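Local coordinates for protein 5-ketofructose reductase (Gluconobacter sp., PDB 7COK) that probably reduces 5-ketofructose with a nicotinamide cofactor, as a member of the shikimate dehydrogenase family, at residues His105-Lys117 against Ala136-Ala148. Residues are numbered along the deposited sequence; the frame is centred on the assembly and turned at random.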
ATOM      1  N   HIS A 105      -1.874 -19.672  -5.351  1.00 11.74           N
ATOM      2  CA  HIS A 105      -2.322 -20.698  -4.398  1.00 11.73           C
ATOM      3  C   HIS A 105      -3.793 -20.512  -4.135  1.00 12.28           C
ATOM      4  O   HIS A 105      -4.342 -19.427  -4.297  1.00 11.25           O
ATOM      5  CB  HIS A 105      -1.599 -20.532  -3.046  1.00 12.08           C
ATOM      6  CG  HIS A 105      -0.109 -20.638  -3.125  1.00 13.46           C
ATOM      7  ND1 HIS A 105       0.567 -21.795  -2.805  1.00 14.46           N
ATOM      8  CD2 HIS A 105       0.832 -19.726  -3.473  1.00 13.42           C
ATOM      9  CE1 HIS A 105       1.866 -21.593  -2.959  1.00 14.34           C
ATOM     10  NE2 HIS A 105       2.057 -20.349  -3.361  1.00 14.29           N
ATOM     11  N   ASN A 106      -4.447 -21.604  -3.725  1.00 12.65           N
ATOM     12  CA  ASN A 106      -5.792 -21.513  -3.232  1.00 13.14           C
ATOM     13  C   ASN A 106      -5.810 -21.959  -1.792  1.00 12.98           C
ATOM     14  O   ASN A 106      -5.370 -23.039  -1.491  1.00 14.71           O
ATOM     15  CB  ASN A 106      -6.744 -22.354  -4.078  1.00 13.45           C
ATOM     16  CG  ASN A 106      -8.190 -22.104  -3.722  1.00 14.16           C
ATOM     17  OD1 ASN A 106      -8.626 -22.339  -2.585  1.00 13.94           O
ATOM     18  ND2 ASN A 106      -8.940 -21.588  -4.668  1.00 15.20           N
ATOM     19  N   THR A 107      -6.267 -21.084  -0.913  1.00 13.57           N
ATOM     20  CA  THR A 107      -6.299 -21.419   0.521  1.00 14.47           C
ATOM     21  C   THR A 107      -7.713 -21.432   1.100  1.00 14.67           C
ATOM     22  O   THR A 107      -7.886 -21.532   2.318  1.00 14.23           O
ATOM     23  CB  THR A 107      -5.431 -20.467   1.347  1.00 15.72           C
ATOM     24  OG1 THR A 107      -6.038 -19.175   1.308  1.00 17.60           O
ATOM     25  CG2 THR A 107      -3.965 -20.453   0.832  1.00 17.29           C
ATOM     26  N   ASP A 108      -8.722 -21.352   0.232  1.00 14.62           N
ATOM     27  CA  ASP A 108     -10.124 -21.308   0.667  1.00 15.38           C
ATOM     28  C   ASP A 108     -10.594 -22.590   1.349  1.00 14.82           C
ATOM     29  O   ASP A 108     -11.590 -22.577   2.075  1.00 16.88           O
ATOM     30  CB  ASP A 108     -11.063 -20.985  -0.499  1.00 16.87           C
ATOM     31  CG  ASP A 108     -11.022 -19.523  -0.896  1.00 18.80           C
ATOM     32  OD1 ASP A 108     -10.557 -18.690  -0.096  1.00 20.69           O
ATOM     33  OD2 ASP A 108     -11.487 -19.189  -2.005  1.00 20.34           O
ATOM     34  N   GLY A 109      -9.884 -23.691   1.127  1.00 15.22           N
ATOM     35  CA  GLY A 109     -10.164 -24.914   1.856  1.00 14.47           C
ATOM     36  C   GLY A 109      -9.116 -25.202   2.915  1.00 13.99           C
ATOM     37  O   GLY A 109      -9.319 -26.095   3.733  1.00 14.24           O
ATOM     38  N   LYS A 110      -8.010 -24.449   2.909  1.00 14.30           N
ATOM     39  CA  LYS A 110      -6.884 -24.740   3.822  1.00 14.07           C
ATOM     40  C   LYS A 110      -7.121 -24.229   5.242  1.00 14.20           C
ATOM     41  O   LYS A 110      -6.584 -24.827   6.173  1.00 13.07           O
ATOM     42  CB  LYS A 110      -5.571 -24.146   3.281  1.00 15.23           C
ATOM     43  CG  LYS A 110      -5.057 -24.816   2.016  1.00 17.18           C
ATOM     44  CD  LYS A 110      -3.663 -24.326   1.619  1.00 19.14           C
ATOM     45  CE  LYS A 110      -3.198 -24.863   0.257  1.00 21.81           C
ATOM     46  NZ  LYS A 110      -3.160 -26.350   0.169  1.00 23.68           N
ATOM     47  N   GLY A 111      -7.888 -23.139   5.409  1.00 13.03           N
ATOM     48  CA  GLY A 111      -8.238 -22.652   6.752  1.00 13.59           C
ATOM     49  C   GLY A 111      -9.017 -23.729   7.481  1.00 13.89           C
ATOM     50  O   GLY A 111      -8.739 -24.035   8.630  1.00 13.52           O
ATOM     51  N   PHE A 112      -9.979 -24.321   6.790  1.00 13.91           N
ATOM     52  CA  PHE A 112     -10.770 -25.405   7.353  1.00 13.34           C
ATOM     53  C   PHE A 112      -9.888 -26.608   7.698  1.00 13.69           C
ATOM     54  O   PHE A 112     -10.009 -27.162   8.798  1.00 13.86           O
ATOM     55  CB  PHE A 112     -11.896 -25.842   6.391  1.00 14.47           C
ATOM     56  CG  PHE A 112     -12.404 -27.214   6.692  1.00 14.38           C
ATOM     57  CD1 PHE A 112     -13.238 -27.427   7.798  1.00 15.15           C
ATOM     58  CD2 PHE A 112     -11.957 -28.320   5.958  1.00 15.31           C
ATOM     59  CE1 PHE A 112     -13.678 -28.711   8.121  1.00 15.46           C
ATOM     60  CE2 PHE A 112     -12.366 -29.599   6.288  1.00 16.75           C
ATOM     61  CZ  PHE A 112     -13.216 -29.803   7.367  1.00 16.34           C
ATOM     62  N   LEU A 113      -9.038 -27.029   6.763  1.00 13.35           N
ATOM     63  CA  LEU A 113      -8.134 -28.139   6.990  1.00 13.98           C
ATOM     64  C   LEU A 113      -7.229 -27.927   8.198  1.00 13.49           C
ATOM     65  O   LEU A 113      -7.079 -28.839   9.009  1.00 14.55           O
ATOM     66  CB  LEU A 113      -7.376 -28.499   5.716  1.00 15.57           C
ATOM     67  CG  LEU A 113      -6.708 -29.855   5.652  1.00 18.02           C
ATOM     68  CD1 LEU A 113      -7.765 -30.959   5.560  1.00 19.17           C
ATOM     69  CD2 LEU A 113      -5.742 -29.965   4.475  1.00 17.17           C
ATOM     70  N   ALA A 114      -6.675 -26.720   8.361  1.00 13.74           N
ATOM     71  CA  ALA A 114      -5.878 -26.423   9.556  1.00 13.95           C
ATOM     72  C   ALA A 114      -6.722 -26.518  10.824  1.00 13.87           C
ATOM     73  O   ALA A 114      -6.293 -27.109  11.811  1.00 14.42           O
ATOM     74  CB  ALA A 114      -5.228 -25.056   9.448  1.00 13.63           C
ATOM     75  N   SER A 115      -7.932 -25.962  10.815  1.00 13.80           N
ATOM     76  CA  SER A 115      -8.828 -26.124  11.968  1.00 13.46           C
ATOM     77  C   SER A 115      -9.103 -27.605  12.269  1.00 13.84           C
ATOM     78  O   SER A 115      -9.046 -28.035  13.432  1.00 15.23           O
ATOM     79  CB  SER A 115     -10.143 -25.393  11.731  1.00 13.77           C
ATOM     80  OG  SER A 115      -9.962 -23.964  11.770  1.00 13.80           O
ATOM     81  N   LEU A 116      -9.384 -28.379  11.210  1.00 14.19           N
ATOM     82  CA  LEU A 116      -9.678 -29.817  11.337  1.00 14.87           C
ATOM     83  C   LEU A 116      -8.525 -30.551  12.018  1.00 15.89           C
ATOM     84  O   LEU A 116      -8.743 -31.334  12.952  1.00 15.57           O
ATOM     85  CB  LEU A 116      -9.977 -30.452   9.967  1.00 15.21           C
ATOM     86  CG  LEU A 116     -10.429 -31.921  10.067  1.00 15.04           C
ATOM     87  CD1 LEU A 116     -11.762 -32.066  10.790  1.00 15.81           C
ATOM     88  CD2 LEU A 116     -10.444 -32.588   8.701  1.00 15.82           C
ATOM     89  N   LYS A 117      -7.308 -30.263  11.563  1.00 16.36           N
ATOM     90  CA  LYS A 117      -6.106 -30.931  12.052  1.00 17.07           C
ATOM     91  C   LYS A 117      -5.841 -30.720  13.548  1.00 17.72           C
ATOM     92  O   LYS A 117      -5.129 -31.530  14.165  1.00 18.72           O
ATOM     93  CB  LYS A 117      -4.906 -30.548  11.196  1.00 17.47           C
ATOM     94  CG  LYS A 117      -4.910 -31.296   9.866  1.00 19.55           C
ATOM     95  CD  LYS A 117      -3.835 -30.835   8.904  1.00 22.32           C
ATOM     96  CE  LYS A 117      -3.707 -31.781   7.729  1.00 25.64           C
ATOM     97  NZ  LYS A 117      -2.517 -31.445   6.898  1.00 27.78           N
ATOM     98  N   ALA A 136     -17.310 -24.871  -0.743  1.00 13.75           N
ATOM     99  CA  ALA A 136     -17.482 -26.319  -0.806  1.00 13.44           C
ATOM    100  C   ALA A 136     -16.500 -27.021  -1.771  1.00 12.24           C
ATOM    101  O   ALA A 136     -15.909 -28.058  -1.415  1.00 12.61           O
ATOM    102  CB  ALA A 136     -18.911 -26.680  -1.151  1.00 13.30           C
ATOM    103  N   ARG A 137     -16.349 -26.460  -2.971  1.00 12.02           N
ATOM    104  CA  ARG A 137     -15.399 -26.973  -3.962  1.00 11.90           C
ATOM    105  C   ARG A 137     -13.980 -27.028  -3.399  1.00 11.72           C
ATOM    106  O   ARG A 137     -13.318 -28.081  -3.503  1.00 11.69           O
ATOM    107  CB  ARG A 137     -15.499 -26.185  -5.276  1.00 12.32           C
ATOM    108  CG  ARG A 137     -14.618 -26.702  -6.378  1.00 13.44           C
ATOM    109  CD  ARG A 137     -14.716 -25.760  -7.567  1.00 14.89           C
ATOM    110  NE  ARG A 137     -13.842 -26.197  -8.654  1.00 16.87           N
ATOM    111  CZ  ARG A 137     -14.224 -27.002  -9.648  1.00 18.05           C
ATOM    112  NH1 ARG A 137     -15.473 -27.471  -9.719  1.00 18.79           N
ATOM    113  NH2 ARG A 137     -13.347 -27.360 -10.574  1.00 19.69           N
ATOM    114  N   ALA A 138     -13.503 -25.909  -2.827  1.00 11.69           N
ATOM    115  CA  ALA A 138     -12.139 -25.885  -2.281  1.00 11.52           C
ATOM    116  C   ALA A 138     -11.943 -26.829  -1.103  1.00 11.37           C
ATOM    117  O   ALA A 138     -10.916 -27.519  -1.025  1.00 11.44           O
ATOM    118  CB  ALA A 138     -11.731 -24.466  -1.928  1.00 11.66           C
ATOM    119  N   ILE A 139     -12.919 -26.858  -0.204  1.00 12.15           N
ATOM    120  CA  ILE A 139     -12.887 -27.743   0.964  1.00 11.61           C
ATOM    121  C   ILE A 139     -12.846 -29.217   0.508  1.00 12.01           C
ATOM    122  O   ILE A 139     -12.048 -29.992   1.003  1.00 12.32           O
ATOM    123  CB  ILE A 139     -14.058 -27.468   1.940  1.00 12.46           C
ATOM    124  CG1 ILE A 139     -13.768 -26.166   2.679  1.00 13.78           C
ATOM    125  CG2 ILE A 139     -14.207 -28.585   2.973  1.00 12.66           C
ATOM    126  CD1 ILE A 139     -14.989 -25.575   3.360  1.00 14.64           C
ATOM    127  N   ALA A 140     -13.687 -29.579  -0.462  1.00 11.87           N
ATOM    128  CA  ALA A 140     -13.699 -30.947  -0.997  1.00 11.52           C
ATOM    129  C   ALA A 140     -12.335 -31.334  -1.597  1.00 11.62           C
ATOM    130  O   ALA A 140     -11.797 -32.397  -1.297  1.00 12.06           O
ATOM    131  CB  ALA A 140     -14.824 -31.123  -2.001  1.00 11.79           C
ATOM    132  N   VAL A 141     -11.747 -30.428  -2.383  1.00 11.23           N
ATOM    133  CA  VAL A 141     -10.430 -30.711  -2.973  1.00 12.52           C
ATOM    134  C   VAL A 141      -9.379 -30.880  -1.891  1.00 13.37           C
ATOM    135  O   VAL A 141      -8.601 -31.826  -1.957  1.00 13.46           O
ATOM    136  CB  VAL A 141     -10.017 -29.652  -4.013  1.00 12.09           C
ATOM    137  CG1 VAL A 141      -8.548 -29.816  -4.452  1.00 13.15           C
ATOM    138  CG2 VAL A 141     -10.921 -29.768  -5.235  1.00 12.89           C
ATOM    139  N   GLU A 142      -9.321 -29.953  -0.929  1.00 13.52           N
ATOM    140  CA  GLU A 142      -8.282 -30.034   0.100  1.00 13.60           C
ATOM    141  C   GLU A 142      -8.397 -31.310   0.945  1.00 13.58           C
ATOM    142  O   GLU A 142      -7.400 -31.956   1.275  1.00 12.99           O
ATOM    143  CB  GLU A 142      -8.264 -28.798   0.996  1.00 14.24           C
ATOM    144  CG  GLU A 142      -7.915 -27.481   0.298  1.00 15.54           C
ATOM    145  CD  GLU A 142      -6.517 -27.379  -0.303  1.00 16.69           C
ATOM    146  OE1 GLU A 142      -5.657 -28.259  -0.110  1.00 18.77           O
ATOM    147  OE2 GLU A 142      -6.251 -26.375  -0.988  1.00 16.89           O
ATOM    148  N   LEU A 143      -9.609 -31.709   1.262  1.00 13.77           N
ATOM    149  CA  LEU A 143      -9.824 -32.955   1.993  1.00 13.42           C
ATOM    150  C   LEU A 143      -9.383 -34.173   1.188  1.00 13.30           C
ATOM    151  O   LEU A 143      -8.735 -35.081   1.729  1.00 13.89           O
ATOM    152  CB  LEU A 143     -11.306 -33.075   2.360  1.00 14.57           C
ATOM    153  CG  LEU A 143     -11.820 -32.346   3.598  1.00 15.39           C
ATOM    154  CD1 LEU A 143     -13.314 -32.256   3.458  1.00 16.51           C
ATOM    155  CD2 LEU A 143     -11.475 -33.134   4.848  1.00 15.82           C
ATOM    156  N   ALA A 144      -9.745 -34.192  -0.101  1.00 13.80           N
ATOM    157  CA  ALA A 144      -9.360 -35.262  -1.008  1.00 15.03           C
ATOM    158  C   ALA A 144      -7.849 -35.367  -1.137  1.00 15.44           C
ATOM    159  O   ALA A 144      -7.312 -36.458  -0.998  1.00 17.18           O
ATOM    160  CB  ALA A 144     -10.007 -35.056  -2.365  1.00 14.94           C
ATOM    161  N   LEU A 145      -7.159 -34.237  -1.365  1.00 15.91           N
ATOM    162  CA  LEU A 145      -5.681 -34.229  -1.422  1.00 17.11           C
ATOM    163  C   LEU A 145      -5.030 -34.615  -0.100  1.00 16.86           C
ATOM    164  O   LEU A 145      -3.905 -35.142  -0.079  1.00 18.53           O
ATOM    165  CB  LEU A 145      -5.143 -32.883  -1.933  1.00 16.67           C
ATOM    166  CG  LEU A 145      -5.541 -32.480  -3.354  1.00 17.19           C
ATOM    167  CD1 LEU A 145      -4.949 -31.105  -3.628  1.00 17.86           C
ATOM    168  CD2 LEU A 145      -5.140 -33.506  -4.417  1.00 19.19           C
ATOM    169  N   ALA A 146      -5.740 -34.399   1.005  1.00 16.70           N
ATOM    170  CA  ALA A 146      -5.234 -34.749   2.317  1.00 17.10           C
ATOM    171  C   ALA A 146      -5.593 -36.178   2.740  1.00 17.10           C
ATOM    172  O   ALA A 146      -5.405 -36.541   3.916  1.00 17.72           O
ATOM    173  CB  ALA A 146      -5.745 -33.760   3.341  1.00 16.82           C
ATOM    174  N   GLY A 147      -6.167 -36.948   1.812  1.00 16.74           N
ATOM    175  CA  GLY A 147      -6.404 -38.371   2.023  1.00 16.67           C
ATOM    176  C   GLY A 147      -7.763 -38.808   2.515  1.00 17.21           C
ATOM    177  O   GLY A 147      -7.923 -39.976   2.891  1.00 16.77           O
ATOM    178  N   ALA A 148      -8.770 -37.922   2.503  1.00 16.09           N
ATOM    179  CA  ALA A 148     -10.124 -38.355   2.879  1.00 16.41           C
ATOM    180  C   ALA A 148     -10.608 -39.508   1.995  1.00 15.81           C
ATOM    181  O   ALA A 148     -10.274 -39.576   0.809  1.00 17.40           O
ATOM    182  CB  ALA A 148     -11.108 -37.194   2.859  1.00 16.32           C
TER
HETATM  183  O   HOH W   1      -8.082 -24.375  -0.838  1.00 16.45           O
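Glu142 OE2, buried where helix 110-117 meets helix 134-145, has three polar partners: a water 2.7 Å from OE2, the hydroxyl of Ser85, and, weakly, Lys110 NZ. Helix 134-145 follows strand 126-130 of a parallel sheet in 3-2-1-4-5-6 order, as expected of the Rossmann-type domain of shikimate dehydrogenases; helix 110-117 follows strand 101-105 of the mixed sheet. The main link of the salt bridge runs from Lys110 NZ to Glu142 OE1 (3.2 Å), met from above the carboxylate plane, 37° out of it. The lysine chain is extended up to a bend at chi4, which turns NZ onto the carboxylate. The same water accepts from Gly109 N and lies 2.7 Å from Asn106 OD1, which also receives Asp108 N and so closes an Asx turn; Asn106 ND2 donates to Ala91 O.

Gly109 permits the close approach: its CA lies 4.0 Å from Ile139 CA, Glu142 CG packs against its backbone, and a CB there would clash with Ala138 O and Glu142 CG. Replacing Glu142 by alanine is likely to leave Lys110 and Ser85 without their carboxylate partner, the water less firmly fixed and a gap beside Gly109. The axes of helix 110-117 and helix 136-145 lie at 50° to each other, and beyond Gly109 larger side chains fill between them. Phe112 CG stands anti to the backbone N (chi1 160°), directing the ring's CD2-CE2 side to the other helix; Leu143 CG reaches that edge near the ring plane, while Ile139 CG2 approaches CD2 obliquely at 3.7 Å. Ile195 of strand 193-196 touches all three side chains, which places this apolar patch over the sheet. Farther along, Leu116 CD2 meets Leu143 CD2 at 4.0 Å, and both methyls of Leu113 rest on Ala146 CB, with CD2 4.0 Å from it.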